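Local coordinates for putative lipoprotein YcdA (Bacillus subtilis subsp. subtilis str. 168, PDB 4R4G) that is of unknown function but is probably a lipoprotein of the cell membrane, built from an Ig-like domain and a mixed alpha-and-beta (alpha+beta) domain joined by a kinked helix, at residues E214-T226 and A234-S246. Residues are numbered along the deposited sequence; the frame is centred on the assembly and turned at random. Where two conformers were deposited one is given.
Sequences EGLSKNSSIQAKT and AIVEATVKPVDAS
Ile222 lies beside Val240 in a non-hydrogen-bonded pair, and its side chain runs along strand 234-241. CB carries CG1 anti to the backbone N (chi1 177°); CG1 then passes 4.2 Å from CG2 of Val240, and CD1 goes on to end 3.7 Å from CB of Ala238. The small methyl of Ala238 probably suits this place by letting CD1 come in close. Ala224 and Val236 continue this apolar face, which helix 145-157 covers through Val154 and Leu150. Strands 221-230 and 233-244 form an antiparallel beta hairpin within the DUF5105 region, whose family belongs to the NTF2 clan. Paired backbone bonds join Ser221 to Lys241, Gln223 to Thr239 and Lys225 to Glu237; Thr239 N to Gln223 O is nearly straight (2.7 Å, 178°). These six residues form the other face, where polar side chains suit the solvent that Gln223 and Lys225 meet. Ser220, a short hydroxyl able to reach back to the helix, bonds through OG to Leu216 O at 2.8 Å. Replacing Ser220 by alanine would keep its CB packing on Val243, but Leu216 O would probably lose its hydroxyl donor. Branched, apolar Val243 suits the helix end, its CG2 meeting Leu216 CD2 at 3.7 Å.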
loop_
_atom_site.group_PDB
_atom_site.type_symbol
_atom_site.label_atom_id
_atom_site.label_comp_id
_atom_site.label_asym_id
_atom_site.label_seq_id
_atom_site.Cartn_x
_atom_site.Cartn_y
_atom_site.Cartn_z
ATOM N N GLU A 214 0.981 24.194 -4.282
ATOM C CA GLU A 214 -0.038 24.785 -3.420
ATOM C C GLU A 214 -1.420 24.431 -3.953
ATOM O O GLU A 214 -2.301 24.087 -3.160
ATOM C CB GLU A 214 0.138 26.294 -3.257
ATOM C CG GLU A 214 -0.413 26.782 -1.923
ATOM C CD GLU A 214 -1.189 28.090 -1.972
ATOM O OE1 GLU A 214 -0.580 29.148 -2.269
ATOM O OE2 GLU A 214 -2.407 28.056 -1.675
ATOM N N GLY A 215 -1.558 24.433 -5.284
ATOM C CA GLY A 215 -2.786 24.064 -5.978
ATOM C C GLY A 215 -3.164 22.619 -5.718
ATOM O O GLY A 215 -4.302 22.337 -5.337
ATOM N N LEU A 216 -2.200 21.694 -5.870
ATOM C CA LEU A 216 -2.441 20.274 -5.650
ATOM C C LEU A 216 -2.768 19.990 -4.203
ATOM O O LEU A 216 -3.663 19.195 -3.951
ATOM C CB LEU A 216 -1.261 19.408 -6.113
ATOM C CG LEU A 216 -0.863 19.484 -7.601
ATOM C CD1 LEU A 216 0.326 18.596 -7.884
ATOM C CD2 LEU A 216 -1.996 19.075 -8.527
ATOM N N SER A 217 -2.113 20.668 -3.252
ATOM C CA SER A 217 -2.348 20.459 -1.813
ATOM C C SER A 217 -3.793 20.716 -1.423
ATOM O O SER A 217 -4.301 20.062 -0.517
ATOM C CB SER A 217 -1.425 21.338 -0.967
ATOM O OG SER A 217 -1.919 22.659 -0.825
ATOM N N LYS A 218 -4.448 21.646 -2.116
ATOM C CA LYS A 218 -5.813 22.094 -1.841
ATOM C C LYS A 218 -6.881 21.521 -2.790
ATOM O O LYS A 218 -7.961 21.168 -2.338
ATOM C CB LYS A 218 -5.860 23.629 -1.924
ATOM C CG LYS A 218 -5.262 24.314 -0.703
ATOM C CD LYS A 218 -4.799 25.748 -0.971
ATOM C CE LYS A 218 -5.865 26.815 -0.801
ATOM N NZ LYS A 218 -5.357 28.163 -1.195
ATOM N N ASN A 219 -6.607 21.496 -4.095
ATOM C CA ASN A 219 -7.585 21.146 -5.123
ATOM C C ASN A 219 -7.393 19.748 -5.727
ATOM O O ASN A 219 -7.948 19.459 -6.785
ATOM C CB ASN A 219 -7.555 22.212 -6.226
ATOM C CG ASN A 219 -7.464 23.629 -5.696
ATOM O OD1 ASN A 219 -8.084 23.969 -4.671
ATOM N ND2 ASN A 219 -6.660 24.476 -6.373
ATOM N N SER A 220 -6.632 18.878 -5.064
ATOM C CA SER A 220 -6.442 17.505 -5.528
ATOM C C SER A 220 -6.416 16.615 -4.320
ATOM O O SER A 220 -6.119 17.070 -3.199
ATOM C CB SER A 220 -5.198 17.349 -6.396
ATOM O OG SER A 220 -4.073 16.978 -5.621
ATOM N N SER A 221 -6.772 15.352 -4.539
ATOM C CA SER A 221 -6.846 14.382 -3.457
ATOM C C SER A 221 -6.223 13.052 -3.821
ATOM O O SER A 221 -6.219 12.654 -4.988
ATOM C CB SER A 221 -8.301 14.160 -3.070
ATOM O OG SER A 221 -8.375 13.495 -1.821
ATOM N N ILE A 222 -5.713 12.361 -2.803
ATOM C CA ILE A 222 -5.181 11.015 -2.909
ATOM C C ILE A 222 -5.775 10.148 -1.792
ATOM O O ILE A 222 -5.750 10.513 -0.614
ATOM C CB ILE A 222 -3.637 10.942 -2.938
ATOM C CG1 ILE A 222 -3.177 9.468 -2.975
ATOM C CG2 ILE A 222 -2.994 11.708 -1.758
ATOM C CD1 ILE A 222 -1.742 9.185 -3.402
ATOM N N GLN A 223 -6.323 9.007 -2.182
ATOM C CA GLN A 223 -6.767 7.966 -1.266
ATOM C C GLN A 223 -5.798 6.830 -1.487
ATOM O O GLN A 223 -5.697 6.347 -2.621
ATOM C CB GLN A 223 -8.228 7.551 -1.516
ATOM C CG GLN A 223 -9.285 8.495 -0.940
ATOM C CD GLN A 223 -10.671 7.893 -1.064
ATOM O OE1 GLN A 223 -11.430 8.210 -1.990
ATOM N NE2 GLN A 223 -11.023 6.982 -0.153
ATOM N N ALA A 224 -5.000 6.482 -0.466
ATOM C CA ALA A 224 -3.988 5.425 -0.596
ATOM C C ALA A 224 -4.334 4.185 0.242
ATOM O O ALA A 224 -4.557 4.275 1.455
ATOM C CB ALA A 224 -2.621 5.959 -0.193
ATOM N N LYS A 225 -4.374 3.019 -0.405
ATOM C CA LYS A 225 -4.650 1.766 0.286
ATOM C C LYS A 225 -3.657 0.717 -0.104
ATOM O O LYS A 225 -3.481 0.482 -1.293
ATOM C CB LYS A 225 -6.070 1.255 -0.025
ATOM C CG LYS A 225 -6.461 0.098 0.885
ATOM C CD LYS A 225 -7.626 -0.735 0.413
ATOM C CE LYS A 225 -7.671 -1.963 1.301
ATOM N NZ LYS A 225 -8.881 -2.805 1.100
ATOM N N THR A 226 -3.024 0.069 0.879
ATOM C CA THR A 226 -2.154 -1.089 0.635
ATOM C C THR A 226 -3.081 -2.267 0.277
ATOM O O THR A 226 -3.973 -2.611 1.071
ATOM C CB THR A 226 -1.281 -1.396 1.841
ATOM O OG1 THR A 226 -0.583 -0.207 2.207
ATOM C CG2 THR A 226 -0.299 -2.498 1.557
ATOM N N ALA A 234 5.407 -4.039 -0.882
ATOM C CA ALA A 234 3.946 -3.888 -0.909
ATOM C C ALA A 234 3.443 -3.216 -2.167
ATOM O O ALA A 234 4.213 -2.561 -2.869
ATOM C CB ALA A 234 3.481 -3.078 0.289
ATOM N N ILE A 235 2.128 -3.353 -2.422
ATOM C CA ILE A 235 1.411 -2.696 -3.516
ATOM C C ILE A 235 0.385 -1.757 -2.900
ATOM O O ILE A 235 -0.530 -2.201 -2.197
ATOM C CB ILE A 235 0.773 -3.658 -4.570
ATOM C CG1 ILE A 235 1.843 -4.510 -5.280
ATOM C CG2 ILE A 235 -0.114 -2.889 -5.590
ATOM C CD1 ILE A 235 2.987 -3.725 -6.012
ATOM N N VAL A 236 0.560 -0.452 -3.157
ATOM C CA VAL A 236 -0.321 0.598 -2.692
ATOM C C VAL A 236 -1.125 1.071 -3.886
ATOM O O VAL A 236 -0.569 1.388 -4.945
ATOM C CB VAL A 236 0.422 1.750 -1.986
ATOM C CG1 VAL A 236 -0.576 2.749 -1.400
ATOM C CG2 VAL A 236 1.350 1.235 -0.895
ATOM N N GLU A 237 -2.435 1.069 -3.723
ATOM C CA GLU A 237 -3.395 1.495 -4.721
ATOM C C GLU A 237 -3.739 2.949 -4.416
ATOM O O GLU A 237 -4.359 3.248 -3.390
ATOM C CB GLU A 237 -4.612 0.567 -4.645
ATOM C CG GLU A 237 -5.602 0.660 -5.783
ATOM C CD GLU A 237 -6.390 -0.616 -6.022
ATOM O OE1 GLU A 237 -5.762 -1.686 -6.219
ATOM O OE2 GLU A 237 -7.641 -0.537 -6.043
ATOM N N ALA A 238 -3.253 3.864 -5.255
ATOM C CA ALA A 238 -3.485 5.295 -5.075
ATOM C C ALA A 238 -4.620 5.755 -5.961
ATOM O O ALA A 238 -4.554 5.602 -7.180
ATOM C CB ALA A 238 -2.226 6.069 -5.383
ATOM N N THR A 239 -5.694 6.254 -5.348
ATOM C CA THR A 239 -6.833 6.737 -6.113
ATOM C C THR A 239 -6.717 8.233 -6.039
ATOM O O THR A 239 -6.813 8.833 -4.960
ATOM C CB THR A 239 -8.158 6.115 -5.626
ATOM O OG1 THR A 239 -8.067 4.667 -5.655
ATOM C CG2 THR A 239 -9.348 6.592 -6.440
ATOM N N VAL A 240 -6.426 8.832 -7.188
ATOM C CA VAL A 240 -6.134 10.237 -7.254
ATOM C C VAL A 240 -7.199 11.023 -7.988
ATOM O O VAL A 240 -7.537 10.690 -9.128
ATOM C CB VAL A 240 -4.739 10.430 -7.939
ATOM C CG1 VAL A 240 -4.428 11.912 -8.205
ATOM C CG2 VAL A 240 -3.614 9.770 -7.131
ATOM N N LYS A 241 -7.693 12.101 -7.318
ATOM C CA LYS A 241 -8.615 13.097 -7.853
ATOM C C LYS A 241 -7.716 14.212 -8.409
ATOM O O LYS A 241 -7.061 14.889 -7.606
ATOM C CB LYS A 241 -9.569 13.592 -6.738
ATOM C CG LYS A 241 -10.584 14.665 -7.164
ATOM C CD LYS A 241 -11.537 15.072 -6.014
ATOM C CE LYS A 241 -10.928 16.021 -4.995
ATOM N NZ LYS A 241 -11.809 16.220 -3.816
ATOM N N PRO A 242 -7.560 14.369 -9.741
ATOM C CA PRO A 242 -6.632 15.392 -10.230
ATOM C C PRO A 242 -7.200 16.793 -10.276
ATOM O O PRO A 242 -8.412 16.960 -10.211
ATOM C CB PRO A 242 -6.322 14.922 -11.653
ATOM C CG PRO A 242 -7.523 14.206 -12.081
ATOM C CD PRO A 242 -8.190 13.637 -10.862
ATOM N N VAL A 243 -6.318 17.789 -10.434
ATOM C CA VAL A 243 -6.704 19.159 -10.672
ATOM C C VAL A 243 -7.089 19.157 -12.173
ATOM O O VAL A 243 -6.387 18.529 -12.975
ATOM C CB VAL A 243 -5.545 20.156 -10.290
ATOM C CG1 VAL A 243 -5.673 21.489 -10.985
ATOM C CG2 VAL A 243 -5.451 20.373 -8.787
ATOM N N ASP A 244 -8.227 19.780 -12.543
ATOM C CA ASP A 244 -8.631 19.862 -13.949
ATOM C C ASP A 244 -8.004 21.102 -14.561
ATOM O O ASP A 244 -8.520 22.204 -14.396
ATOM C CB ASP A 244 -10.165 19.849 -14.120
ATOM C CG ASP A 244 -10.650 19.905 -15.564
ATOM O OD1 ASP A 244 -9.829 19.676 -16.482
ATOM O OD2 ASP A 244 -11.853 20.161 -15.775
ATOM N N ALA A 245 -6.878 20.907 -15.254
ATOM C CA ALA A 245 -6.085 21.961 -15.884
ATOM C C ALA A 245 -6.445 22.137 -17.353
ATOM O O ALA A 245 -5.701 22.793 -18.102
ATOM C CB ALA A 245 -4.605 21.656 -15.741
ATOM N N SER A 246 -7.617 21.608 -17.750
ATOM C CA SER A 246 -8.107 21.691 -19.123
ATOM C C SER A 246 -8.159 23.122 -19.598
ATOM O O SER A 246 -7.755 23.393 -20.729
ATOM C CB SER A 246 -9.477 21.030 -19.263
ATOM O OG SER A 246 -10.418 21.529 -18.324
#